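Outer membrane protein Omp121 (PDB 5FQ8) probably takes up a nutrient across the outer membrane of Bacteroides thetaiotaomicron, as a TonB-dependent receptor. Local coordinates at residues Q446-D460 / F480-V494. Numbering follows the deposited sequence.
Sequences QYSEQITRRREINQD and FNGNERKVSYQYSEV. With KR0 (3-decanoyloxypropyl decanoate), chain K; C8E ((hydroxyethyloxy)tri(ethyloxy)octane), chain U.
N458 and N481 meet in a dense cluster of side-chain bonds: N458 OD1 accepts N481 ND2 at 3.2 Å, with an N-H...O angle of 170°, and takes a second bond from N483 ND2. The two asparagines cross at about a right angle; N481 ND2 arrives above the carbonyl plane of N458 rather than on a lone pair. With CG anti to the backbone N (chi1 -171°), the N481 amide swings across the strand, where ND2 also reaches Q459 O, an acceptor already held by G482 N. R485 NE bonds N483 OD1 and would fix that amide's rotation; N481 OD1 accepts a hydrogen bond from R545. Paired main-chain bonds run from Y447-V494 to Q459-G482, with segment axes 4.5 Å apart and 170° between their directions: an antiparallel hairpin in the wall of the TonB-dependent receptor's β-barrel. N481, N483 and E456 share the face turned to the plug, where E456 OE2 bonds N110. On the other face, no side-chain hydrogen bond links the two strands, and lipid and detergent lie against it. There the Q459 amide lies against the KR0 chains, bare G482 passes 3.7 Å from KR0 C2 (measured from G482 C), and R455 NH2 comes within 2.8 Å of O9 of C8E. E484 OE1, 4.2 Å from R455 NH1, lies well out of the guanidinium plane, so no N-H points at it. E484 pairs instead with R522, and farther along this face R453 forms a salt bridge with E380 of the second subunit. Back on the plug-side face, Q450 NE2 sits over one face of the Y489 ring, offset toward the rim and 3.2 Å from Y489 CG.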
ATOM      1  N   GLN B 446      -0.629  -0.610 -11.493  1.00 23.43           N
ATOM      2  CA  GLN B 446      -0.507  -1.183 -10.167  1.00 23.27           C
ATOM      3  C   GLN B 446       0.962  -1.192  -9.807  1.00 23.23           C
ATOM      4  O   GLN B 446       1.816  -1.315 -10.680  1.00 23.23           O
ATOM      5  CB  GLN B 446      -1.086  -2.587 -10.128  1.00 24.90           C
ATOM      6  CG  GLN B 446      -0.984  -3.255  -8.806  1.00 26.99           C
ATOM      7  CD  GLN B 446      -1.445  -4.678  -8.873  1.00 26.68           C
ATOM      8  OE1 GLN B 446      -1.440  -5.285  -9.936  1.00 25.53           O
ATOM      9  NE2 GLN B 446      -1.873  -5.215  -7.748  1.00 24.54           N
ATOM     10  N   TYR B 447       1.246  -1.028  -8.526  1.00 25.06           N
ATOM     11  CA  TYR B 447       2.620  -1.039  -8.050  1.00 24.06           C
ATOM     12  C   TYR B 447       2.629  -1.523  -6.618  1.00 30.43           C
ATOM     13  O   TYR B 447       1.947  -0.950  -5.771  1.00 38.60           O
ATOM     14  CB  TYR B 447       3.249   0.336  -8.141  1.00 24.03           C
ATOM     15  CG  TYR B 447       4.598   0.377  -7.489  1.00 26.02           C
ATOM     16  CD1 TYR B 447       5.697  -0.152  -8.126  1.00 31.47           C
ATOM     17  CD2 TYR B 447       4.775   0.923  -6.228  1.00 24.17           C
ATOM     18  CE1 TYR B 447       6.934  -0.125  -7.541  1.00 29.80           C
ATOM     19  CE2 TYR B 447       6.017   0.951  -5.631  1.00 30.83           C
ATOM     20  CZ  TYR B 447       7.094   0.420  -6.293  1.00 31.41           C
ATOM     21  OH  TYR B 447       8.346   0.428  -5.724  1.00 37.08           O
ATOM     22  N   SER B 448       3.412  -2.549  -6.338  1.00 26.64           N
ATOM     23  CA  SER B 448       3.526  -3.045  -4.981  1.00 23.17           C
ATOM     24  C   SER B 448       4.993  -3.194  -4.611  1.00 23.02           C
ATOM     25  O   SER B 448       5.877  -3.221  -5.463  1.00 23.02           O
ATOM     26  CB  SER B 448       2.787  -4.364  -4.810  1.00 22.79           C
ATOM     27  OG  SER B 448       3.397  -5.369  -5.583  1.00 22.64           O
ATOM     28  N   GLU B 449       5.235  -3.237  -3.313  1.00 23.10           N
ATOM     29  CA  GLU B 449       6.557  -3.434  -2.757  1.00 23.17           C
ATOM     30  C   GLU B 449       6.393  -4.244  -1.491  1.00 23.15           C
ATOM     31  O   GLU B 449       5.436  -4.043  -0.748  1.00 23.20           O
ATOM     32  CB  GLU B 449       7.251  -2.103  -2.461  1.00 23.45           C
ATOM     33  CG  GLU B 449       8.534  -2.249  -1.684  1.00 23.58           C
ATOM     34  CD  GLU B 449       9.197  -0.939  -1.409  1.00 23.89           C
ATOM     35  OE1 GLU B 449       9.417  -0.183  -2.364  1.00 23.98           O
ATOM     36  OE2 GLU B 449       9.481  -0.652  -0.238  1.00 24.08           O
ATOM     37  N   GLN B 450       7.297  -5.179  -1.268  1.00 23.10           N
ATOM     38  CA  GLN B 450       7.262  -5.998  -0.069  1.00 23.13           C
ATOM     39  C   GLN B 450       8.677  -6.157   0.451  1.00 23.27           C
ATOM     40  O   GLN B 450       9.611  -6.279  -0.333  1.00 23.26           O
ATOM     41  CB  GLN B 450       6.634  -7.356  -0.356  1.00 22.92           C
ATOM     42  CG  GLN B 450       6.493  -8.211   0.860  1.00 22.98           C
ATOM     43  CD  GLN B 450       6.122  -9.624   0.522  1.00 22.83           C
ATOM     44  OE1 GLN B 450       5.604  -9.893  -0.552  1.00 26.78           O
ATOM     45  NE2 GLN B 450       6.395 -10.545   1.433  1.00 22.92           N
ATOM     46  N   ILE B 451       8.835  -6.129   1.760  1.00 23.45           N
ATOM     47  CA  ILE B 451      10.132  -6.307   2.384  1.00 28.75           C
ATOM     48  C   ILE B 451       9.986  -7.472   3.333  1.00 29.64           C
ATOM     49  O   ILE B 451       9.216  -7.401   4.290  1.00 31.39           O
ATOM     50  CB  ILE B 451      10.614  -5.045   3.113  1.00 26.49           C
ATOM     51  CG1 ILE B 451      11.058  -3.994   2.120  1.00 23.98           C
ATOM     52  CG2 ILE B 451      11.763  -5.355   4.023  1.00 24.17           C
ATOM     53  CD1 ILE B 451      11.734  -2.895   2.764  1.00 24.31           C
ATOM     54  N   THR B 452      10.691  -8.555   3.060  1.00 23.59           N
ATOM     55  CA  THR B 452      10.630  -9.717   3.922  1.00 23.65           C
ATOM     56  C   THR B 452      11.848  -9.726   4.817  1.00 23.93           C
ATOM     57  O   THR B 452      12.910  -9.250   4.431  1.00 24.03           O
ATOM     58  CB  THR B 452      10.554 -11.016   3.122  1.00 23.46           C
ATOM     59  OG1 THR B 452       9.770 -10.826   1.945  1.00 27.82           O
ATOM     60  CG2 THR B 452       9.917 -12.083   3.962  1.00 23.50           C
ATOM     61  N   ARG B 453      11.677 -10.234   6.025  1.00 24.11           N
ATOM     62  CA  ARG B 453      12.765 -10.366   6.975  1.00 24.42           C
ATOM     63  C   ARG B 453      12.676 -11.758   7.562  1.00 24.48           C
ATOM     64  O   ARG B 453      11.683 -12.089   8.214  1.00 42.90           O
ATOM     65  CB  ARG B 453      12.686  -9.314   8.073  1.00 24.69           C
ATOM     66  CG  ARG B 453      13.017  -7.913   7.648  1.00 24.74           C
ATOM     67  CD  ARG B 453      12.999  -7.000   8.852  1.00 25.08           C
ATOM     68  NE  ARG B 453      13.948  -7.376   9.895  1.00 25.42           N
ATOM     69  CZ  ARG B 453      13.715  -7.201  11.190  1.00 25.71           C
ATOM     70  NH1 ARG B 453      12.557  -6.695  11.576  1.00 25.70           N
ATOM     71  NH2 ARG B 453      14.613  -7.548  12.090  1.00 26.05           N
ATOM     72  N   ARG B 454      13.698 -12.570   7.312  1.00 24.69           N
ATOM     73  CA  ARG B 454      13.795 -13.931   7.805  1.00 24.67           C
ATOM     74  C   ARG B 454      14.928 -14.037   8.801  1.00 25.06           C
ATOM     75  O   ARG B 454      15.942 -13.361   8.667  1.00 25.19           O
ATOM     76  CB  ARG B 454      14.061 -14.907   6.672  1.00 40.68           C
ATOM     77  CG  ARG B 454      12.841 -15.410   6.009  1.00 27.20           C
ATOM     78  CD  ARG B 454      13.167 -16.294   4.848  1.00 24.05           C
ATOM     79  NE  ARG B 454      12.016 -16.370   3.968  1.00 23.76           N
ATOM     80  CZ  ARG B 454      10.910 -17.048   4.252  1.00 23.72           C
ATOM     81  NH1 ARG B 454      10.809 -17.719   5.389  1.00 23.95           N
ATOM     82  NH2 ARG B 454       9.909 -17.055   3.391  1.00 23.48           N
ATOM     83  N   ARG B 455      14.769 -14.915   9.779  1.00 25.28           N
ATOM     84  CA  ARG B 455      15.825 -15.067  10.765  1.00 25.70           C
ATOM     85  C   ARG B 455      15.704 -16.390  11.502  1.00 25.91           C
ATOM     86  O   ARG B 455      14.652 -16.702  12.053  1.00 25.91           O
ATOM     87  CB  ARG B 455      15.790 -13.893  11.735  1.00 25.92           C
ATOM     88  CG  ARG B 455      16.817 -13.896  12.817  1.00 26.39           C
ATOM     89  CD  ARG B 455      16.945 -12.522  13.408  1.00 51.03           C
ATOM     90  NE  ARG B 455      17.999 -12.471  14.412  1.00 41.89           N
ATOM     91  CZ  ARG B 455      17.785 -12.530  15.720  1.00 54.99           C
ATOM     92  NH1 ARG B 455      16.547 -12.630  16.188  1.00 62.83           N
ATOM     93  NH2 ARG B 455      18.811 -12.477  16.555  1.00 61.92           N
ATOM     94  N   GLU B 456      16.768 -17.181  11.508  1.00 26.13           N
ATOM     95  CA  GLU B 456      16.788 -18.436  12.235  1.00 26.41           C
ATOM     96  C   GLU B 456      18.023 -18.481  13.112  1.00 26.89           C
ATOM     97  O   GLU B 456      19.068 -17.938  12.765  1.00 26.96           O
ATOM     98  CB  GLU B 456      16.777 -19.632  11.296  1.00 33.68           C
ATOM     99  CG  GLU B 456      15.837 -19.496  10.095  1.00 39.87           C
ATOM    100  CD  GLU B 456      15.894 -20.695   9.176  1.00 39.38           C
ATOM    101  OE1 GLU B 456      16.744 -21.570   9.434  1.00 49.41           O
ATOM    102  OE2 GLU B 456      15.099 -20.769   8.212  1.00 26.60           O
ATOM    103  N   ILE B 457      17.897 -19.116  14.265  1.00 27.26           N
ATOM    104  CA  ILE B 457      19.022 -19.249  15.175  1.00 27.77           C
ATOM    105  C   ILE B 457      19.062 -20.676  15.673  1.00 28.07           C
ATOM    106  O   ILE B 457      18.035 -21.226  16.079  1.00 28.07           O
ATOM    107  CB  ILE B 457      18.942 -18.282  16.366  1.00 28.06           C
ATOM    108  CG1 ILE B 457      19.224 -16.866  15.913  1.00 30.68           C
ATOM    109  CG2 ILE B 457      19.936 -18.680  17.426  1.00 28.65           C
ATOM    110  CD1 ILE B 457      19.034 -15.865  17.009  1.00 31.65           C
ATOM    111  N   ASN B 458      20.244 -21.274  15.650  1.00 35.43           N
ATOM    112  CA  ASN B 458      20.408 -22.650  16.068  1.00 28.72           C
ATOM    113  C   ASN B 458      21.567 -22.740  17.035  1.00 29.32           C
ATOM    114  O   ASN B 458      22.629 -22.173  16.786  1.00 29.42           O
ATOM    115  CB  ASN B 458      20.631 -23.553  14.864  1.00 28.51           C
ATOM    116  CG  ASN B 458      20.466 -24.997  15.204  1.00 28.81           C
ATOM    117  OD1 ASN B 458      19.356 -25.462  15.436  1.00 28.73           O
ATOM    118  ND2 ASN B 458      21.574 -25.725  15.247  1.00 34.52           N
ATOM    119  N   GLN B 459      21.362 -23.439  18.137  1.00 29.76           N
ATOM    120  CA  GLN B 459      22.408 -23.587  19.133  1.00 30.39           C
ATOM    121  C   GLN B 459      22.504 -25.039  19.545  1.00 30.80           C
ATOM    122  O   GLN B 459      21.488 -25.670  19.846  1.00 34.56           O
ATOM    123  CB  GLN B 459      22.150 -22.692  20.334  1.00 44.66           C
ATOM    124  CG  GLN B 459      22.238 -21.239  19.959  1.00 53.64           C
ATOM    125  CD  GLN B 459      22.520 -20.357  21.124  1.00 64.42           C
ATOM    126  OE1 GLN B 459      22.492 -20.804  22.261  1.00 73.00           O
ATOM    127  NE2 GLN B 459      22.807 -19.089  20.856  1.00 66.56           N
ATOM    128  N   ASP B 460      23.722 -25.565  19.538  1.00 31.19           N
ATOM    129  CA  ASP B 460      23.983 -26.925  19.959  1.00 31.67           C
ATOM    130  C   ASP B 460      25.053 -26.923  21.030  1.00 32.37           C
ATOM    131  O   ASP B 460      26.082 -26.258  20.890  1.00 32.48           O
ATOM    132  CB  ASP B 460      24.406 -27.787  18.780  1.00 31.51           C
ATOM    133  CG  ASP B 460      23.276 -28.052  17.829  1.00 33.16           C
ATOM    134  OD1 ASP B 460      22.508 -29.012  18.065  1.00 31.07           O
ATOM    135  OD2 ASP B 460      23.155 -27.295  16.848  1.00 41.65           O
ATOM    136  N   PHE B 480      22.305 -30.997  23.226  1.00 33.50           N
ATOM    137  CA  PHE B 480      21.132 -30.158  23.383  1.00 33.09           C
ATOM    138  C   PHE B 480      20.965 -29.345  22.114  1.00 37.93           C
ATOM    139  O   PHE B 480      21.949 -28.882  21.537  1.00 40.23           O
ATOM    140  CB  PHE B 480      21.270 -29.230  24.585  1.00 33.42           C
ATOM    141  CG  PHE B 480      20.312 -28.074  24.573  1.00 34.73           C
ATOM    142  CD1 PHE B 480      20.649 -26.880  23.969  1.00 35.84           C
ATOM    143  CD2 PHE B 480      19.076 -28.177  25.176  1.00 34.78           C
ATOM    144  CE1 PHE B 480      19.776 -25.835  23.950  1.00 32.10           C
ATOM    145  CE2 PHE B 480      18.203 -27.123  25.167  1.00 32.59           C
ATOM    146  CZ  PHE B 480      18.555 -25.955  24.554  1.00 32.15           C
ATOM    147  N   ASN B 481      19.724 -29.157  21.684  1.00 39.74           N
ATOM    148  CA  ASN B 481      19.445 -28.330  20.519  1.00 36.89           C
ATOM    149  C   ASN B 481      18.459 -27.231  20.894  1.00 38.55           C
ATOM    150  O   ASN B 481      17.566 -27.443  21.715  1.00 40.58           O
ATOM    151  CB  ASN B 481      18.899 -29.167  19.366  1.00 33.30           C
ATOM    152  CG  ASN B 481      18.803 -28.381  18.084  1.00 36.10           C
ATOM    153  OD1 ASN B 481      17.911 -28.593  17.271  1.00 43.68           O
ATOM    154  ND2 ASN B 481      19.715 -27.451  17.906  1.00 36.04           N
ATOM    155  N   GLY B 482      18.638 -26.056  20.302  1.00 32.80           N
ATOM    156  CA  GLY B 482      17.693 -24.977  20.473  1.00 30.12           C
ATOM    157  C   GLY B 482      17.507 -24.221  19.181  1.00 29.47           C
ATOM    158  O   GLY B 482      18.475 -23.714  18.610  1.00 39.04           O
ATOM    159  N   ASN B 483      16.276 -24.139  18.706  1.00 29.07           N
ATOM    160  CA  ASN B 483      15.988 -23.586  17.394  1.00 28.47           C
ATOM    161  C   ASN B 483      14.972 -22.454  17.507  1.00 28.19           C
ATOM    162  O   ASN B 483      14.052 -22.516  18.324  1.00 30.20           O
ATOM    163  CB  ASN B 483      15.472 -24.676  16.472  1.00 28.25           C
ATOM    164  CG  ASN B 483      15.462 -24.256  15.034  1.00 27.71           C
ATOM    165  OD1 ASN B 483      14.408 -24.114  14.416  1.00 27.34           O
ATOM    166  ND2 ASN B 483      16.643 -24.039  14.487  1.00 27.69           N
ATOM    167  N   GLU B 484      15.135 -21.427  16.680  1.00 29.11           N
ATOM    168  CA  GLU B 484      14.218 -20.299  16.654  1.00 28.77           C
ATOM    169  C   GLU B 484      14.158 -19.785  15.227  1.00 27.87           C
ATOM    170  O   GLU B 484      15.157 -19.303  14.707  1.00 27.66           O
ATOM    171  CB  GLU B 484      14.672 -19.205  17.609  1.00 31.00           C
ATOM    172  CG  GLU B 484      13.629 -18.128  17.842  1.00 33.74           C
ATOM    173  CD  GLU B 484      14.180 -16.892  18.499  1.00 34.71           C
ATOM    174  OE1 GLU B 484      14.774 -16.052  17.794  1.00 27.67           O
ATOM    175  OE2 GLU B 484      14.024 -16.760  19.726  1.00 35.18           O
ATOM    176  N   ARG B 485      12.999 -19.871  14.597  1.00 26.66           N
ATOM    177  CA  ARG B 485      12.842 -19.440  13.215  1.00 29.62           C
ATOM    178  C   ARG B 485      11.770 -18.364  13.154  1.00 31.79           C
ATOM    179  O   ARG B 485      10.705 -18.514  13.753  1.00 33.79           O
ATOM    180  CB  ARG B 485      12.500 -20.628  12.307  1.00 26.00           C
ATOM    181  CG  ARG B 485      13.635 -21.624  12.160  1.00 26.22           C
ATOM    182  CD  ARG B 485      13.323 -22.733  11.184  1.00 38.52           C
ATOM    183  NE  ARG B 485      12.660 -23.844  11.844  1.00 28.63           N
ATOM    184  CZ  ARG B 485      11.957 -24.753  11.200  1.00 30.19           C
ATOM    185  NH1 ARG B 485      11.840 -24.659   9.895  1.00 39.37           N
ATOM    186  NH2 ARG B 485      11.377 -25.738  11.854  1.00 26.50           N
ATOM    187  N   LYS B 486      12.055 -17.278  12.445  1.00 26.70           N
ATOM    188  CA  LYS B 486      11.161 -16.135  12.406  1.00 25.53           C
ATOM    189  C   LYS B 486      11.122 -15.574  11.001  1.00 25.13           C
ATOM    190  O   LYS B 486      12.153 -15.445  10.348  1.00 25.08           O
ATOM    191  CB  LYS B 486      11.603 -15.051  13.394  1.00 25.82           C
ATOM    192  CG  LYS B 486      10.748 -13.799  13.433  1.00 25.71           C
ATOM    193  CD  LYS B 486      11.330 -12.780  14.388  1.00 26.05           C
ATOM    194  CE  LYS B 486      10.451 -11.558  14.518  1.00 27.95           C
ATOM    195  NZ  LYS B 486      11.066 -10.467  15.317  1.00 28.89           N
ATOM    196  N   VAL B 487       9.935 -15.256  10.531  1.00 24.89           N
ATOM    197  CA  VAL B 487       9.782 -14.559   9.266  1.00 24.55           C
ATOM    198  C   VAL B 487       8.760 -13.464   9.488  1.00 24.50           C
ATOM    199  O   VAL B 487       7.835 -13.626  10.285  1.00 24.63           O
ATOM    200  CB  VAL B 487       9.373 -15.524   8.134  1.00 24.28           C
ATOM    201  CG1 VAL B 487       8.212 -16.351   8.552  1.00 24.32           C
ATOM    202  CG2 VAL B 487       9.045 -14.781   6.880  1.00 23.96           C
ATOM    203  N   SER B 488       8.969 -12.326   8.841  1.00 24.37           N
ATOM    204  CA  SER B 488       7.972 -11.274   8.831  1.00 24.31           C
ATOM    205  C   SER B 488       8.114 -10.526   7.523  1.00 24.06           C
ATOM    206  O   SER B 488       9.131 -10.625   6.849  1.00 23.99           O
ATOM    207  CB  SER B 488       8.113 -10.340  10.036  1.00 24.63           C
ATOM    208  OG  SER B 488       9.082  -9.323   9.846  1.00 24.70           O
ATOM    209  N   TYR B 489       7.069  -9.811   7.139  1.00 23.94           N
ATOM    210  CA  TYR B 489       7.179  -8.953   5.973  1.00 29.26           C
ATOM    211  C   TYR B 489       6.223  -7.790   6.120  1.00 23.82           C
ATOM    212  O   TYR B 489       5.411  -7.744   7.037  1.00 23.97           O
ATOM    213  CB  TYR B 489       6.925  -9.705   4.656  1.00 27.59           C
ATOM    214  CG  TYR B 489       5.518 -10.211   4.445  1.00 25.61           C
ATOM    215  CD1 TYR B 489       4.501  -9.360   4.056  1.00 25.58           C
ATOM    216  CD2 TYR B 489       5.220 -11.545   4.600  1.00 23.32           C
ATOM    217  CE1 TYR B 489       3.238  -9.815   3.861  1.00 23.21           C
ATOM    218  CE2 TYR B 489       3.953 -12.009   4.402  1.00 23.25           C
ATOM    219  CZ  TYR B 489       2.967 -11.139   4.034  1.00 23.19           C
ATOM    220  OH  TYR B 489       1.696 -11.603   3.831  1.00 23.15           O
ATOM    221  N   GLN B 490       6.345  -6.847   5.196  1.00 23.74           N
ATOM    222  CA  GLN B 490       5.486  -5.677   5.137  1.00 23.80           C
ATOM    223  C   GLN B 490       5.152  -5.413   3.684  1.00 23.58           C
ATOM    224  O   GLN B 490       6.040  -5.130   2.886  1.00 23.53           O
ATOM    225  CB  GLN B 490       6.155  -4.456   5.763  1.00 24.08           C
ATOM    226  CG  GLN B 490       5.229  -3.276   5.859  1.00 24.21           C
ATOM    227  CD  GLN B 490       5.951  -2.007   6.101  1.00 24.48           C
ATOM    228  OE1 GLN B 490       7.153  -1.948   5.980  1.00 26.56           O
ATOM    229  NE2 GLN B 490       5.226  -0.975   6.459  1.00 24.68           N
ATOM    230  N   TYR B 491       3.880  -5.478   3.346  1.00 33.64           N
ATOM    231  CA  TYR B 491       3.445  -5.327   1.973  1.00 28.56           C
ATOM    232  C   TYR B 491       2.667  -4.035   1.804  1.00 23.42           C
ATOM    233  O   TYR B 491       2.008  -3.569   2.727  1.00 23.61           O
ATOM    234  CB  TYR B 491       2.585  -6.515   1.568  1.00 31.09           C
ATOM    235  CG  TYR B 491       2.053  -6.440   0.170  1.00 32.12           C
ATOM    236  CD1 TYR B 491       2.857  -6.738  -0.915  1.00 26.99           C
ATOM    237  CD2 TYR B 491       0.741  -6.084  -0.067  1.00 28.13           C
ATOM    238  CE1 TYR B 491       2.375  -6.677  -2.189  1.00 25.38           C
ATOM    239  CE2 TYR B 491       0.252  -6.024  -1.340  1.00 25.14           C
ATOM    240  CZ  TYR B 491       1.075  -6.326  -2.396  1.00 23.88           C
ATOM    241  OH  TYR B 491       0.600  -6.269  -3.676  1.00 27.10           O
ATOM    242  N   SER B 492       2.746  -3.451   0.618  1.00 25.20           N
ATOM    243  CA  SER B 492       1.958  -2.260   0.363  1.00 23.50           C
ATOM    244  C   SER B 492       1.788  -2.083  -1.143  1.00 31.14           C
ATOM    245  O   SER B 492       2.747  -2.221  -1.898  1.00 26.01           O
ATOM    246  CB  SER B 492       2.600  -1.039   1.028  1.00 23.78           C
ATOM    247  OG  SER B 492       3.403  -0.318   0.133  1.00 25.34           O
ATOM    248  N   GLU B 493       0.557  -1.778  -1.563  1.00 23.40           N
ATOM    249  CA  GLU B 493       0.130  -1.813  -2.954  1.00 23.30           C
ATOM    250  C   GLU B 493      -0.708  -0.592  -3.253  1.00 23.52           C
ATOM    251  O   GLU B 493      -1.493  -0.177  -2.410  1.00 32.47           O
ATOM    252  CB  GLU B 493      -0.695  -3.079  -3.210  1.00 23.11           C
ATOM    253  CG  GLU B 493      -1.228  -3.277  -4.596  1.00 23.02           C
ATOM    254  CD  GLU B 493      -2.213  -4.417  -4.653  1.00 22.91           C
ATOM    255  OE1 GLU B 493      -2.153  -5.300  -3.783  1.00 22.85           O
ATOM    256  OE2 GLU B 493      -3.067  -4.429  -5.557  1.00 22.93           O
ATOM    257  N   VAL B 494      -0.558  -0.024  -4.440  1.00 23.55           N
ATOM    258  CA  VAL B 494      -1.451   1.028  -4.914  1.00 23.77           C
ATOM    259  C   VAL B 494      -1.910   0.670  -6.305  1.00 26.00           C
ATOM    260  O   VAL B 494      -1.152   0.105  -7.096  1.00 28.23           O
ATOM    261  CB  VAL B 494      -0.798   2.427  -4.935  1.00 24.05           C
ATOM    262  CG1 VAL B 494      -0.597   2.935  -3.546  1.00 24.23           C
ATOM    263  CG2 VAL B 494       0.489   2.379  -5.686  1.00 24.66           C
TER
HETATM  264  C1  KR0 K1985      16.384 -21.106  22.244  1.00 41.70           C
HETATM  265  O1  KR0 K1985      17.498 -21.727  22.882  1.00 42.88           O
HETATM  266  C2  KR0 K1985      16.762 -20.941  20.787  1.00 41.40           C
HETATM  267  C3  KR0 K1985      17.008 -19.488  20.452  1.00 41.26           C
HETATM  268  C4  KR0 K1985      20.938 -15.710  23.272  1.00 45.06           C
HETATM  269  O4  KR0 K1985      18.234 -19.005  20.991  1.00 42.32           O
HETATM  270  C5  KR0 K1985      18.449 -17.568  20.961  1.00 42.33           C
HETATM  271  C6  KR0 K1985      22.092 -16.695  23.052  1.00 45.99           C
HETATM  272  C7  KR0 K1985      18.335 -20.985  23.811  1.00 47.80           C
HETATM  273  C8  KR0 K1985      23.483 -16.065  23.141  1.00 47.18           C
HETATM  274  O8  KR0 K1985      17.563 -16.879  20.509  1.00 41.44           O
HETATM  275  C9  KR0 K1985      24.591 -17.066  22.789  1.00 48.09           C
HETATM  276  O9  KR0 K1985      17.818 -20.284  24.657  1.00 49.82           O
HETATM  277  C10 KR0 K1985      19.717 -16.915  21.447  1.00 43.45           C
HETATM  278  C11 KR0 K1985      19.588 -16.289  22.834  1.00 43.83           C
HETATM  279  C12 KR0 K1985      19.838 -21.070  23.746  1.00 46.55           C
HETATM  280  C13 KR0 K1985      20.387 -21.224  25.158  1.00 45.99           C
HETATM  281  C14 KR0 K1985      25.979 -16.599  23.244  1.00 57.18           C
HETATM  282  C15 KR0 K1985      27.115 -17.382  22.589  1.00 50.38           C
HETATM  283  C16 KR0 K1985      28.473 -16.772  22.846  1.00 51.73           C
HETATM  284  C17 KR0 K1985      21.793 -21.815  25.160  1.00 47.25           C
HETATM  285  C18 KR0 K1985      22.890 -20.769  25.309  1.00 48.06           C
HETATM  286  C19 KR0 K1985      24.254 -21.433  25.140  1.00 49.28           C
HETATM  287  C20 KR0 K1985      25.425 -20.567  25.594  1.00 50.39           C
HETATM  288  C21 KR0 K1985      26.755 -21.279  25.331  1.00 55.16           C
HETATM  289  C22 KR0 K1985      27.903 -20.680  26.145  1.00 52.95           C
HETATM  290  C23 KR0 K1985      29.274 -21.155  25.708  1.00 54.18           C
HETATM  291  C8  C8E U1989      20.015 -12.772  19.376  1.00 23.59           C
HETATM  292  O9  C8E U1989      20.953 -12.852  18.328  1.00 29.61           O
HETATM  293  C10 C8E U1989      22.186 -13.301  18.834  1.00 36.02           C
HETATM  294  C11 C8E U1989      23.370 -12.687  18.094  1.00 39.41           C
HETATM  295  O12 C8E U1989      24.409 -13.640  18.127  1.00 41.85           O
HETATM  296  C13 C8E U1989      25.598 -13.242  17.490  1.00 39.24           C
HETATM  297  C14 C8E U1989      26.476 -14.478  17.312  1.00 38.91           C
HETATM  298  O15 C8E U1989      25.939 -15.336  16.327  1.00 38.97           O
HETATM  299  C16 C8E U1989      26.882 -16.283  15.890  1.00 42.55           C
HETATM  300  O   HOH W   1      17.459 -22.692  11.431  1.00 23.60           O